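Local structure of putative uncharacterized protein (Chaetomium thermophilum, 5IJP) at residues 60-65 against 142-147; 28-33 against 149-154; 53-58 against 154-159. The protein forms the SPX domain of Vtc4 and binds inositol hexakisphosphate, probably acting as an inositol polyphosphate sensor in phosphate homeostasis. One frame throughout, in Å; residues are numbered along the deposited sequence.

Overall arrangement
All three contacts lie on the same side of the chain's centre, at the end of the bundle where inositol hexakisphosphate binds. Their centres are about 12 Å apart for contacts 1 and 2, and about 9 Å for 1 and 3 and for 2 and 3. Contact 1 joins helices 52-97 and 110-151, contact 2 sets the end of helix 22-30 against the end of helix 110-151, and contact 3 returns to helix 52-97 from the loop before helix 157-165. Along the chain contact 1 is nested inside both others, whereas contacts 2 and 3 cross and share Trp154. Contacts 1 and 2 each supply a ligand-binding lysine, so the same packed helices carry part of the phosphate site.

Contact 1: 60-65 against 142-147; sequences SKLEAE and YKIIKK. With IHP (inositol hexakisphosphate), chain C.
No flat group takes part where Leu62 meets Ile144 and Ile145: all three side chains are branched aliphatics, so there are no faces or edges to assign between the two segments, and methyl and methylene groups do the touching. Leu62 divides its two ends between two partners. Its CD1 lies 3.8 Å from CG2 of Ile144, the two side chains running antiparallel alongside each other. Its CD2 is 3.8 Å from CG1 of Ile145, and CD1 of Ile145 is only slightly farther away at 4.0 Å; this pair is roughly perpendicular. With CG1 anti to the carbonyl carbon (chi1 -76°), the end of Ile145 comes nearer to Leu62 than the direction of its CB would suggest. The CA atoms of Leu62 and Ile145 are 9.0 Å apart and the segments bury 104 Å² together, a small patch whose three touching residues are all buried, between two long helices that run in roughly opposite directions, as expected of the helical core of an SPX domain. Phe160 of helix 157-165 packs on both Leu62 and Ile145, while Leu25 of helix 22-30 meets Ile144. Two residues beyond Ile145, Lys147 turns to the ligand. The bends at chi3 and chi4 bring its NZ to 2.8 Å from O41 of the inositol hexakisphosphate in a hydrogen bond, with a weak second one of 3.4 Å from NZ to O43. These oxygens belong to different phosphates, so the ammonium group holds one and reaches weakly to the other; Tyr22 and Lys26, which touch the Lys147 side chain, bind the same ligand.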
loop_
_atom_site.group_PDB
_atom_site.type_symbol
_atom_site.label_atom_id
_atom_site.label_comp_id
_atom_site.label_asym_id
_atom_site.label_seq_id
_atom_site.Cartn_x
_atom_site.Cartn_y
_atom_site.Cartn_z
ATOM N N SER A 60 -14.999 10.985 6.635
ATOM C CA SER A 60 -14.335 10.695 7.911
ATOM C C SER A 60 -13.935 9.217 8.007
ATOM O O SER A 60 -12.833 8.916 8.467
ATOM C CB SER A 60 -15.231 11.079 9.084
ATOM O OG SER A 60 -15.473 12.476 9.102
ATOM N N LYS A 61 -14.816 8.307 7.539
ATOM C CA LYS A 61 -14.580 6.862 7.520
ATOM C C LYS A 61 -13.525 6.490 6.471
ATOM O O LYS A 61 -12.728 5.581 6.706
ATOM C CB LYS A 61 -15.890 6.104 7.260
ATOM N N LEU A 62 -13.523 7.199 5.323
ATOM C CA LEU A 62 -12.581 6.992 4.220
ATOM C C LEU A 62 -11.178 7.494 4.587
ATOM O O LEU A 62 -10.193 6.835 4.248
ATOM C CB LEU A 62 -13.097 7.682 2.941
ATOM C CG LEU A 62 -12.364 7.391 1.626
ATOM C CD1 LEU A 62 -12.688 5.998 1.102
ATOM C CD2 LEU A 62 -12.724 8.421 0.578
ATOM N N GLU A 63 -11.095 8.656 5.271
ATOM C CA GLU A 63 -9.836 9.258 5.719
ATOM C C GLU A 63 -9.183 8.407 6.806
ATOM O O GLU A 63 -7.962 8.261 6.802
ATOM C CB GLU A 63 -10.044 10.701 6.205
ATOM C CG GLU A 63 -10.209 11.706 5.075
ATOM C CD GLU A 63 -10.552 13.129 5.480
ATOM O OE1 GLU A 63 -11.236 13.318 6.512
ATOM O OE2 GLU A 63 -10.167 14.058 4.734
ATOM N N ALA A 64 -10.001 7.818 7.711
ATOM C CA ALA A 64 -9.549 6.934 8.791
ATOM C C ALA A 64 -8.927 5.659 8.213
ATOM O O ALA A 64 -7.938 5.158 8.752
ATOM C CB ALA A 64 -10.712 6.582 9.705
ATOM N N GLU A 65 -9.495 5.159 7.098
ATOM C CA GLU A 65 -8.996 3.986 6.384
ATOM C C GLU A 65 -7.730 4.339 5.614
ATOM O O GLU A 65 -6.835 3.502 5.511
ATOM C CB GLU A 65 -10.068 3.413 5.440
ATOM C CG GLU A 65 -11.131 2.581 6.143
ATOM C CD GLU A 65 -10.633 1.336 6.853
ATOM O OE1 GLU A 65 -10.016 0.473 6.188
ATOM O OE2 GLU A 65 -10.876 1.216 8.075
ATOM N N TYR A 142 -9.440 3.829 -5.076
ATOM C CA TYR A 142 -9.791 4.279 -6.427
ATOM C C TYR A 142 -11.167 3.750 -6.856
ATOM O O TYR A 142 -11.955 4.500 -7.436
ATOM C CB TYR A 142 -8.718 3.823 -7.430
ATOM C CG TYR A 142 -8.485 4.787 -8.571
ATOM C CD1 TYR A 142 -7.472 5.739 -8.508
ATOM C CD2 TYR A 142 -9.260 4.731 -9.725
ATOM C CE1 TYR A 142 -7.247 6.627 -9.561
ATOM C CE2 TYR A 142 -9.049 5.616 -10.781
ATOM C CZ TYR A 142 -8.039 6.561 -10.697
ATOM O OH TYR A 142 -7.826 7.432 -11.738
ATOM N N LYS A 143 -11.453 2.467 -6.550
ATOM C CA LYS A 143 -12.715 1.806 -6.883
ATOM C C LYS A 143 -13.877 2.268 -6.006
ATOM O O LYS A 143 -14.974 2.465 -6.530
ATOM C CB LYS A 143 -12.567 0.278 -6.822
ATOM C CG LYS A 143 -12.854 -0.421 -8.143
ATOM C CD LYS A 143 -11.580 -0.924 -8.808
ATOM C CE LYS A 143 -11.870 -1.678 -10.081
ATOM N NZ LYS A 143 -10.633 -2.249 -10.674
ATOM N N ILE A 144 -13.647 2.430 -4.683
ATOM C CA ILE A 144 -14.687 2.850 -3.736
ATOM C C ILE A 144 -15.065 4.339 -3.925
ATOM O O ILE A 144 -16.231 4.687 -3.722
ATOM C CB ILE A 144 -14.342 2.474 -2.260
ATOM C CG1 ILE A 144 -15.610 2.332 -1.391
ATOM C CG2 ILE A 144 -13.312 3.402 -1.610
ATOM C CD1 ILE A 144 -16.217 0.931 -1.363
ATOM N N ILE A 145 -14.101 5.197 -4.342
ATOM C CA ILE A 145 -14.342 6.623 -4.602
ATOM C C ILE A 145 -15.207 6.778 -5.867
ATOM O O ILE A 145 -16.149 7.573 -5.859
ATOM C CB ILE A 145 -13.024 7.460 -4.603
ATOM C CG1 ILE A 145 -12.534 7.681 -3.154
ATOM C CG2 ILE A 145 -13.182 8.811 -5.331
ATOM C CD1 ILE A 145 -11.022 7.865 -2.975
ATOM N N LYS A 146 -14.926 5.974 -6.919
ATOM C CA LYS A 146 -15.708 5.985 -8.160
ATOM C C LYS A 146 -17.104 5.390 -7.923
ATOM O O LYS A 146 -18.061 5.813 -8.575
ATOM C CB LYS A 146 -14.984 5.247 -9.295
ATOM C CG LYS A 146 -15.308 5.827 -10.667
ATOM C CD LYS A 146 -15.174 4.806 -11.781
ATOM C CE LYS A 146 -15.628 5.383 -13.099
ATOM N NZ LYS A 146 -15.770 4.337 -14.142
ATOM N N LYS A 147 -17.214 4.428 -6.976
ATOM C CA LYS A 147 -18.472 3.787 -6.578
ATOM C C LYS A 147 -19.363 4.818 -5.874
ATOM O O LYS A 147 -20.576 4.815 -6.080
ATOM C CB LYS A 147 -18.197 2.589 -5.653
ATOM C CG LYS A 147 -19.386 1.644 -5.475
ATOM C CD LYS A 147 -19.129 0.598 -4.390
ATOM C CE LYS A 147 -18.560 -0.703 -4.916
ATOM N NZ LYS A 147 -19.596 -1.536 -5.584
HETATM C C1 IHP C . -21.254 -4.406 -6.965
HETATM C C2 IHP C . -20.230 -5.114 -7.842
HETATM C C3 IHP C . -19.271 -5.968 -7.023
HETATM C C4 IHP C . -20.019 -6.933 -6.112
HETATM C C5 IHP C . -21.037 -6.218 -5.234
HETATM C C6 IHP C . -21.999 -5.387 -6.071
HETATM O O11 IHP C . -22.214 -3.765 -7.831
HETATM P P1 IHP C . -22.877 -2.282 -7.751
HETATM O O21 IHP C . -23.539 -1.945 -9.046
HETATM O O31 IHP C . -23.859 -2.326 -6.578
HETATM O O41 IHP C . -21.742 -1.317 -7.396
HETATM O O12 IHP C . -19.462 -4.111 -8.541
HETATM P P2 IHP C . -19.331 -3.936 -10.161
HETATM O O22 IHP C . -20.428 -2.948 -10.565
HETATM O O32 IHP C . -19.448 -5.251 -10.866
HETATM O O42 IHP C . -17.977 -3.259 -10.399
HETATM O O13 IHP C . -18.438 -5.104 -6.219
HETATM P P3 IHP C . -16.862 -4.782 -6.325
HETATM O O23 IHP C . -16.138 -5.440 -5.204
HETATM O O33 IHP C . -16.381 -5.257 -7.701
HETATM O O43 IHP C . -16.750 -3.261 -6.292
HETATM O O14 IHP C . -19.059 -7.589 -5.257
HETATM P P4 IHP C . -18.381 -9.077 -5.510
HETATM O O24 IHP C . -16.930 -8.959 -5.035
HETATM O O34 IHP C . -19.146 -10.123 -4.771
HETATM O O44 IHP C . -18.359 -9.320 -7.026
HETATM O O15 IHP C . -21.802 -7.220 -4.531
HETATM P P5 IHP C . -21.899 -7.606 -2.982
HETATM O O25 IHP C . -21.557 -6.344 -2.178
HETATM O O35 IHP C . -20.798 -8.642 -2.733
HETATM O O45 IHP C . -23.262 -8.131 -2.672
HETATM O O16 IHP C . -22.832 -4.624 -5.172
HETATM P P6 IHP C . -24.210 -4.917 -4.413
HETATM O O26 IHP C . -24.606 -6.366 -4.732
HETATM O O36 IHP C . -25.248 -3.928 -4.833
HETATM O O46 IHP C . -23.888 -4.833 -2.919
#

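Contact 2: 28-33 against 149-154; sequences DLKRAS and DKMTGW. With IHP (inositol hexakisphosphate), chain C.
At the rim of the inositol hexakisphosphate pocket, where the ends of helix 22-30 and helix 110-151 meet, the end of the Lys30 chain passes obliquely across the Met151 methyl. The CB of Lys30 points away from Met151, but a bend at chi2 (-86°) swings the rest of the chain round, and NZ arrives 3.8 Å from CE of Met151. The same NZ gives a hydrogen bond of 3.2 Å to O36 of the ligand. Met151 runs straight from CG outward, and its methyl CE lies 3.4 Å from O31, close to the oxygens of a different phosphate, so apolar and charged groups border the anion side by side. This pairing of helix ends is part of the basic phosphate-binding surface of the SPX domain, to which Lys26 and Lys147 also contribute. Behind it lies an apolar layer. Leu29 sets its CB 4.2 Å from SD of Met151, and its CD2 4.0 Å from CG2 of Thr152; the Leu29 and Thr152 side chains stand nearly square to each other, and Phe58 of helix 52-97 packs on Leu29 as well. The hydroxyl of Thr152 is occupied by its own chain. With chi1 at 77°, OG1 is tucked against the main chain, beside both the backbone N and the carbonyl carbon, where it bonds to His148 O and accepts from Trp154 N at 3.1 Å, an ST turn. Gly153, inside that turn, has positive phi and is the first residue to leave helical geometry; the ring of the following Trp154 meets Trp50 edge-to-face.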
loop_
_atom_site.group_PDB
_atom_site.type_symbol
_atom_site.label_atom_id
_atom_site.label_comp_id
_atom_site.label_asym_id
_atom_site.label_seq_id
_atom_site.Cartn_x
_atom_site.Cartn_y
_atom_site.Cartn_z
ATOM N N ASP A 28 -21.665 1.529 3.931
ATOM C CA ASP A 28 -21.869 2.912 4.373
ATOM C C ASP A 28 -22.572 3.748 3.293
ATOM O O ASP A 28 -23.327 4.663 3.626
ATOM C CB ASP A 28 -20.526 3.551 4.762
ATOM C CG ASP A 28 -20.665 4.832 5.556
ATOM O OD1 ASP A 28 -20.865 4.749 6.786
ATOM O OD2 ASP A 28 -20.562 5.921 4.949
ATOM N N LEU A 29 -22.326 3.419 2.005
ATOM C CA LEU A 29 -22.920 4.086 0.841
ATOM C C LEU A 29 -24.413 3.776 0.708
ATOM O O LEU A 29 -25.160 4.584 0.154
ATOM C CB LEU A 29 -22.188 3.681 -0.451
ATOM C CG LEU A 29 -20.752 4.182 -0.621
ATOM C CD1 LEU A 29 -20.037 3.416 -1.715
ATOM C CD2 LEU A 29 -20.719 5.665 -0.917
ATOM N N LYS A 30 -24.835 2.601 1.208
ATOM C CA LYS A 30 -26.223 2.136 1.186
ATOM C C LYS A 30 -27.024 2.741 2.351
ATOM O O LYS A 30 -28.257 2.738 2.309
ATOM C CB LYS A 30 -26.279 0.593 1.244
ATOM C CG LYS A 30 -25.491 -0.134 0.149
ATOM C CD LYS A 30 -26.291 -0.323 -1.138
ATOM C CE LYS A 30 -25.471 -0.999 -2.208
ATOM N NZ LYS A 30 -26.237 -1.155 -3.470
ATOM N N ARG A 31 -26.322 3.260 3.382
ATOM C CA ARG A 31 -26.918 3.853 4.581
ATOM C C ARG A 31 -27.200 5.362 4.440
ATOM O O ARG A 31 -26.682 6.173 5.214
ATOM C CB ARG A 31 -26.066 3.541 5.828
ATOM C CG ARG A 31 -26.200 2.106 6.327
ATOM C CD ARG A 31 -25.316 1.830 7.530
ATOM N NE ARG A 31 -23.915 1.631 7.154
ATOM C CZ ARG A 31 -22.951 1.281 8.001
ATOM N NH1 ARG A 31 -23.223 1.083 9.286
ATOM N NH2 ARG A 31 -21.706 1.122 7.569
ATOM N N ALA A 32 -28.043 5.729 3.455
ATOM C CA ALA A 32 -28.455 7.115 3.212
ATOM C C ALA A 32 -29.574 7.491 4.191
ATOM O O ALA A 32 -30.430 6.653 4.487
ATOM C CB ALA A 32 -28.927 7.274 1.776
ATOM N N SER A 33 -29.561 8.737 4.706
ATOM C CA SER A 33 -30.537 9.200 5.699
ATOM C C SER A 33 -31.398 10.411 5.267
ATOM O O SER A 33 -32.046 11.036 6.113
ATOM C CB SER A 33 -29.838 9.487 7.025
ATOM O OG SER A 33 -28.862 10.506 6.885
ATOM N N ASP A 149 -19.179 8.205 -6.334
ATOM C CA ASP A 149 -19.551 9.155 -7.387
ATOM C C ASP A 149 -20.665 8.625 -8.300
ATOM O O ASP A 149 -21.434 9.419 -8.843
ATOM C CB ASP A 149 -18.314 9.547 -8.216
ATOM C CG ASP A 149 -17.216 10.280 -7.457
ATOM O OD1 ASP A 149 -17.273 10.316 -6.204
ATOM O OD2 ASP A 149 -16.300 10.817 -8.115
ATOM N N LYS A 150 -20.747 7.288 -8.462
ATOM C CA LYS A 150 -21.746 6.616 -9.296
ATOM C C LYS A 150 -23.063 6.338 -8.562
ATOM O O LYS A 150 -24.124 6.466 -9.171
ATOM C CB LYS A 150 -21.177 5.319 -9.893
ATOM C CG LYS A 150 -20.309 5.537 -11.132
ATOM C CD LYS A 150 -19.596 4.257 -11.586
ATOM C CE LYS A 150 -20.427 3.360 -12.479
ATOM N NZ LYS A 150 -20.583 3.919 -13.848
ATOM N N MET A 151 -22.997 5.949 -7.272
ATOM C CA MET A 151 -24.176 5.625 -6.459
ATOM C C MET A 151 -24.905 6.854 -5.914
ATOM O O MET A 151 -26.122 6.957 -6.071
ATOM C CB MET A 151 -23.806 4.689 -5.294
ATOM C CG MET A 151 -23.627 3.246 -5.694
ATOM S SD MET A 151 -23.317 2.216 -4.239
ATOM C CE MET A 151 -23.242 0.621 -4.993
ATOM N N THR A 152 -24.167 7.760 -5.248
ATOM C CA THR A 152 -24.714 8.952 -4.594
ATOM C C THR A 152 -24.978 10.121 -5.546
ATOM O O THR A 152 -26.008 10.787 -5.425
ATOM C CB THR A 152 -23.819 9.390 -3.412
ATOM O OG1 THR A 152 -22.652 10.051 -3.907
ATOM C CG2 THR A 152 -23.422 8.230 -2.500
ATOM N N GLY A 153 -24.033 10.375 -6.447
ATOM C CA GLY A 153 -24.082 11.494 -7.381
ATOM C C GLY A 153 -23.093 12.573 -6.989
ATOM O O GLY A 153 -22.662 13.363 -7.833
ATOM N N TRP A 154 -22.726 12.599 -5.691
ATOM C CA TRP A 154 -21.761 13.522 -5.094
ATOM C C TRP A 154 -20.363 13.056 -5.506
ATOM O O TRP A 154 -20.049 11.871 -5.365
ATOM C CB TRP A 154 -21.888 13.513 -3.556
ATOM C CG TRP A 154 -23.209 13.980 -3.007
ATOM C CD1 TRP A 154 -24.435 13.420 -3.223
ATOM C CD2 TRP A 154 -23.410 15.022 -2.043
ATOM N NE1 TRP A 154 -25.397 14.095 -2.512
ATOM C CE2 TRP A 154 -24.795 15.079 -1.770
ATOM C CE3 TRP A 154 -22.557 15.937 -1.402
ATOM C CZ2 TRP A 154 -25.346 16.011 -0.884
ATOM C CZ3 TRP A 154 -23.105 16.862 -0.527
ATOM C CH2 TRP A 154 -24.482 16.891 -0.271
HETATM C C1 IHP C . -21.254 -4.406 -6.965
HETATM C C2 IHP C . -20.230 -5.114 -7.842
HETATM C C3 IHP C . -19.271 -5.968 -7.023
HETATM C C4 IHP C . -20.019 -6.933 -6.112
HETATM C C5 IHP C . -21.037 -6.218 -5.234
HETATM C C6 IHP C . -21.999 -5.387 -6.071
HETATM O O11 IHP C . -22.214 -3.765 -7.831
HETATM P P1 IHP C . -22.877 -2.282 -7.751
HETATM O O21 IHP C . -23.539 -1.945 -9.046
HETATM O O31 IHP C . -23.859 -2.326 -6.578
HETATM O O41 IHP C . -21.742 -1.317 -7.396
HETATM O O12 IHP C . -19.462 -4.111 -8.541
HETATM P P2 IHP C . -19.331 -3.936 -10.161
HETATM O O22 IHP C . -20.428 -2.948 -10.565
HETATM O O32 IHP C . -19.448 -5.251 -10.866
HETATM O O42 IHP C . -17.977 -3.259 -10.399
HETATM O O13 IHP C . -18.438 -5.104 -6.219
HETATM P P3 IHP C . -16.862 -4.782 -6.325
HETATM O O23 IHP C . -16.138 -5.440 -5.204
HETATM O O33 IHP C . -16.381 -5.257 -7.701
HETATM O O43 IHP C . -16.750 -3.261 -6.292
HETATM O O14 IHP C . -19.059 -7.589 -5.257
HETATM P P4 IHP C . -18.381 -9.077 -5.510
HETATM O O24 IHP C . -16.930 -8.959 -5.035
HETATM O O34 IHP C . -19.146 -10.123 -4.771
HETATM O O44 IHP C . -18.359 -9.320 -7.026
HETATM O O15 IHP C . -21.802 -7.220 -4.531
HETATM P P5 IHP C . -21.899 -7.606 -2.982
HETATM O O25 IHP C . -21.557 -6.344 -2.178
HETATM O O35 IHP C . -20.798 -8.642 -2.733
HETATM O O45 IHP C . -23.262 -8.131 -2.672
HETATM O O16 IHP C . -22.832 -4.624 -5.172
HETATM P P6 IHP C . -24.210 -4.917 -4.413
HETATM O O26 IHP C . -24.606 -6.366 -4.732
HETATM O O36 IHP C . -25.248 -3.928 -4.833
HETATM O O46 IHP C . -23.888 -4.833 -2.919
#

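Contact 3: 53-58 against 154-159; sequences DDESRF and WRLKPV
Glu55 reaches from helix 52-97 between Trp154 and Leu156, and its course can be traced outward from CB, which points toward the opposing loop. CG is anti to the backbone N (chi1 -171°) and comes within 3.9 Å of CE3 of Trp154. The bend at chi2 then brings the carboxylate close to the indole: CD is 3.9 Å from CE3 of Trp154, and the carboxylate plane is 15° from that of the ring. At the tip the two oxygens part company. OE1 approaches CB of Trp154 at 3.4 Å and stands obliquely to the ring. It is also the atom that is hydrogen-bonded to Trp50 NE1 and His148 NE2, two grips that should fix the rotation of the carboxylate. OE2 lies 3.4 Å from CG of Leu156, an apolar neighbour that comes from the opposite direction. Leu156 in turn uses CD1 to meet Phe58, one turn further along helix 52-97: CD1 is 3.8 Å from CD2 of Phe58 and lies at the edge of that ring, in its plane. The backbone N of Leu156 is held by Asp149 OD1, which ties the loop back to helix 110-151. On another side of helix 52-97, Arg57 NH1 donates to OD1 of Asp54 at 2.8 Å with an N-H...O angle of 163°; the oxygen uses its anti lone pair and lies near the guanidinium plane. Asp54 OD1 also meets Ser33 OG, and Arg57 NE pairs with Asp28 OD1, so polar links run on to the end of helix 22-30. These contacts seat residues 154-156, the later part of the connection between helices 110-151 and 157-165, against the start of helix 52-97, at the ligand-binding end of the SPX helical bundle.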
loop_
_atom_site.group_PDB
_atom_site.type_symbol
_atom_site.label_atom_id
_atom_site.label_comp_id
_atom_site.label_asym_id
_atom_site.label_seq_id
_atom_site.Cartn_x
_atom_site.Cartn_y
_atom_site.Cartn_z
ATOM N N ASP A 53 -24.718 15.316 5.668
ATOM C CA ASP A 53 -24.406 14.568 6.890
ATOM C C ASP A 53 -23.891 13.166 6.556
ATOM O O ASP A 53 -22.982 12.680 7.229
ATOM C CB ASP A 53 -25.633 14.484 7.816
ATOM C CG ASP A 53 -26.195 15.826 8.252
ATOM O OD1 ASP A 53 -25.411 16.672 8.737
ATOM O OD2 ASP A 53 -27.426 16.013 8.151
ATOM N N ASP A 54 -24.470 12.526 5.515
ATOM C CA ASP A 54 -24.065 11.200 5.037
ATOM C C ASP A 54 -22.678 11.287 4.399
ATOM O O ASP A 54 -21.864 10.378 4.570
ATOM C CB ASP A 54 -25.078 10.644 4.018
ATOM C CG ASP A 54 -26.452 10.320 4.577
ATOM O OD1 ASP A 54 -26.523 9.670 5.645
ATOM O OD2 ASP A 54 -27.454 10.654 3.912
ATOM N N GLU A 55 -22.416 12.403 3.684
ATOM C CA GLU A 55 -21.156 12.711 3.011
ATOM C C GLU A 55 -20.028 12.922 4.027
ATOM O O GLU A 55 -18.943 12.372 3.840
ATOM C CB GLU A 55 -21.325 13.950 2.112
ATOM C CG GLU A 55 -20.138 14.234 1.203
ATOM C CD GLU A 55 -19.941 13.333 -0.002
ATOM O OE1 GLU A 55 -20.906 12.653 -0.420
ATOM O OE2 GLU A 55 -18.824 13.352 -0.565
ATOM N N SER A 56 -20.291 13.699 5.103
ATOM C CA SER A 56 -19.337 13.988 6.181
ATOM C C SER A 56 -18.928 12.712 6.925
ATOM O O SER A 56 -17.765 12.575 7.305
ATOM C CB SER A 56 -19.926 15.001 7.158
ATOM O OG SER A 56 -20.205 16.233 6.515
ATOM N N ARG A 57 -19.884 11.777 7.103
ATOM C CA ARG A 57 -19.693 10.482 7.756
ATOM C C ARG A 57 -18.802 9.575 6.894
ATOM O O ARG A 57 -17.910 8.917 7.434
ATOM C CB ARG A 57 -21.060 9.820 8.026
ATOM C CG ARG A 57 -20.992 8.509 8.813
ATOM C CD ARG A 57 -22.320 7.767 8.846
ATOM N NE ARG A 57 -22.735 7.298 7.521
ATOM C CZ ARG A 57 -23.808 7.738 6.871
ATOM N NH1 ARG A 57 -24.600 8.651 7.421
ATOM N NH2 ARG A 57 -24.105 7.259 5.671
ATOM N N PHE A 58 -19.044 9.547 5.564
ATOM C CA PHE A 58 -18.283 8.733 4.614
ATOM C C PHE A 58 -16.836 9.204 4.464
ATOM O O PHE A 58 -15.937 8.365 4.480
ATOM C CB PHE A 58 -18.991 8.646 3.247
ATOM C CG PHE A 58 -18.340 7.708 2.254
ATOM C CD1 PHE A 58 -18.481 6.329 2.378
ATOM C CD2 PHE A 58 -17.604 8.202 1.185
ATOM C CE1 PHE A 58 -17.878 5.463 1.460
ATOM C CE2 PHE A 58 -17.006 7.335 0.264
ATOM C CZ PHE A 58 -17.149 5.972 0.408
ATOM N N TRP A 154 -22.726 12.599 -5.691
ATOM C CA TRP A 154 -21.761 13.522 -5.094
ATOM C C TRP A 154 -20.363 13.056 -5.506
ATOM O O TRP A 154 -20.049 11.871 -5.365
ATOM C CB TRP A 154 -21.888 13.513 -3.556
ATOM C CG TRP A 154 -23.209 13.980 -3.007
ATOM C CD1 TRP A 154 -24.435 13.420 -3.223
ATOM C CD2 TRP A 154 -23.410 15.022 -2.043
ATOM N NE1 TRP A 154 -25.397 14.095 -2.512
ATOM C CE2 TRP A 154 -24.795 15.079 -1.770
ATOM C CE3 TRP A 154 -22.557 15.937 -1.402
ATOM C CZ2 TRP A 154 -25.346 16.011 -0.884
ATOM C CZ3 TRP A 154 -23.105 16.862 -0.527
ATOM C CH2 TRP A 154 -24.482 16.891 -0.271
ATOM N N ARG A 155 -19.537 13.969 -6.040
ATOM C CA ARG A 155 -18.189 13.629 -6.495
ATOM C C ARG A 155 -17.114 13.871 -5.438
ATOM O O ARG A 155 -17.040 14.961 -4.868
ATOM C CB ARG A 155 -17.853 14.340 -7.815
ATOM C CG ARG A 155 -18.234 13.524 -9.043
ATOM C CD ARG A 155 -18.489 14.401 -10.252
ATOM N NE ARG A 155 -19.874 14.874 -10.298
ATOM C CZ ARG A 155 -20.852 14.277 -10.971
ATOM N NH1 ARG A 155 -20.611 13.174 -11.671
ATOM N NH2 ARG A 155 -22.080 14.778 -10.953
ATOM N N LEU A 156 -16.292 12.835 -5.174
ATOM C CA LEU A 156 -15.183 12.871 -4.216
ATOM C C LEU A 156 -13.813 12.795 -4.896
ATOM O O LEU A 156 -12.798 13.107 -4.268
ATOM C CB LEU A 156 -15.312 11.767 -3.151
ATOM C CG LEU A 156 -15.952 12.157 -1.816
ATOM C CD1 LEU A 156 -15.988 10.974 -0.870
ATOM C CD2 LEU A 156 -15.224 13.321 -1.150
ATOM N N LYS A 157 -13.794 12.398 -6.181
ATOM C CA LYS A 157 -12.599 12.245 -7.009
ATOM C C LYS A 157 -11.746 13.533 -7.183
ATOM O O LYS A 157 -10.527 13.383 -7.116
ATOM C CB LYS A 157 -12.959 11.645 -8.380
ATOM C CG LYS A 157 -11.818 10.863 -9.033
ATOM C CD LYS A 157 -12.276 10.053 -10.253
ATOM C CE LYS A 157 -12.825 8.682 -9.912
ATOM N NZ LYS A 157 -11.761 7.743 -9.463
ATOM N N PRO A 158 -12.297 14.771 -7.386
ATOM C CA PRO A 158 -11.419 15.944 -7.594
ATOM C C PRO A 158 -10.282 16.166 -6.587
ATOM O O PRO A 158 -9.179 16.500 -7.022
ATOM C CB PRO A 158 -12.395 17.120 -7.589
ATOM C CG PRO A 158 -13.653 16.549 -8.097
ATOM C CD PRO A 158 -13.718 15.158 -7.532
ATOM N N VAL A 159 -10.524 15.982 -5.271
ATOM C CA VAL A 159 -9.461 16.194 -4.275
ATOM C C VAL A 159 -8.796 14.877 -3.837
ATOM O O VAL A 159 -7.635 14.899 -3.427
ATOM C CB VAL A 159 -9.868 17.066 -3.051
ATOM C CG1 VAL A 159 -10.343 18.452 -3.480
ATOM C CG2 VAL A 159 -10.897 16.376 -2.156
#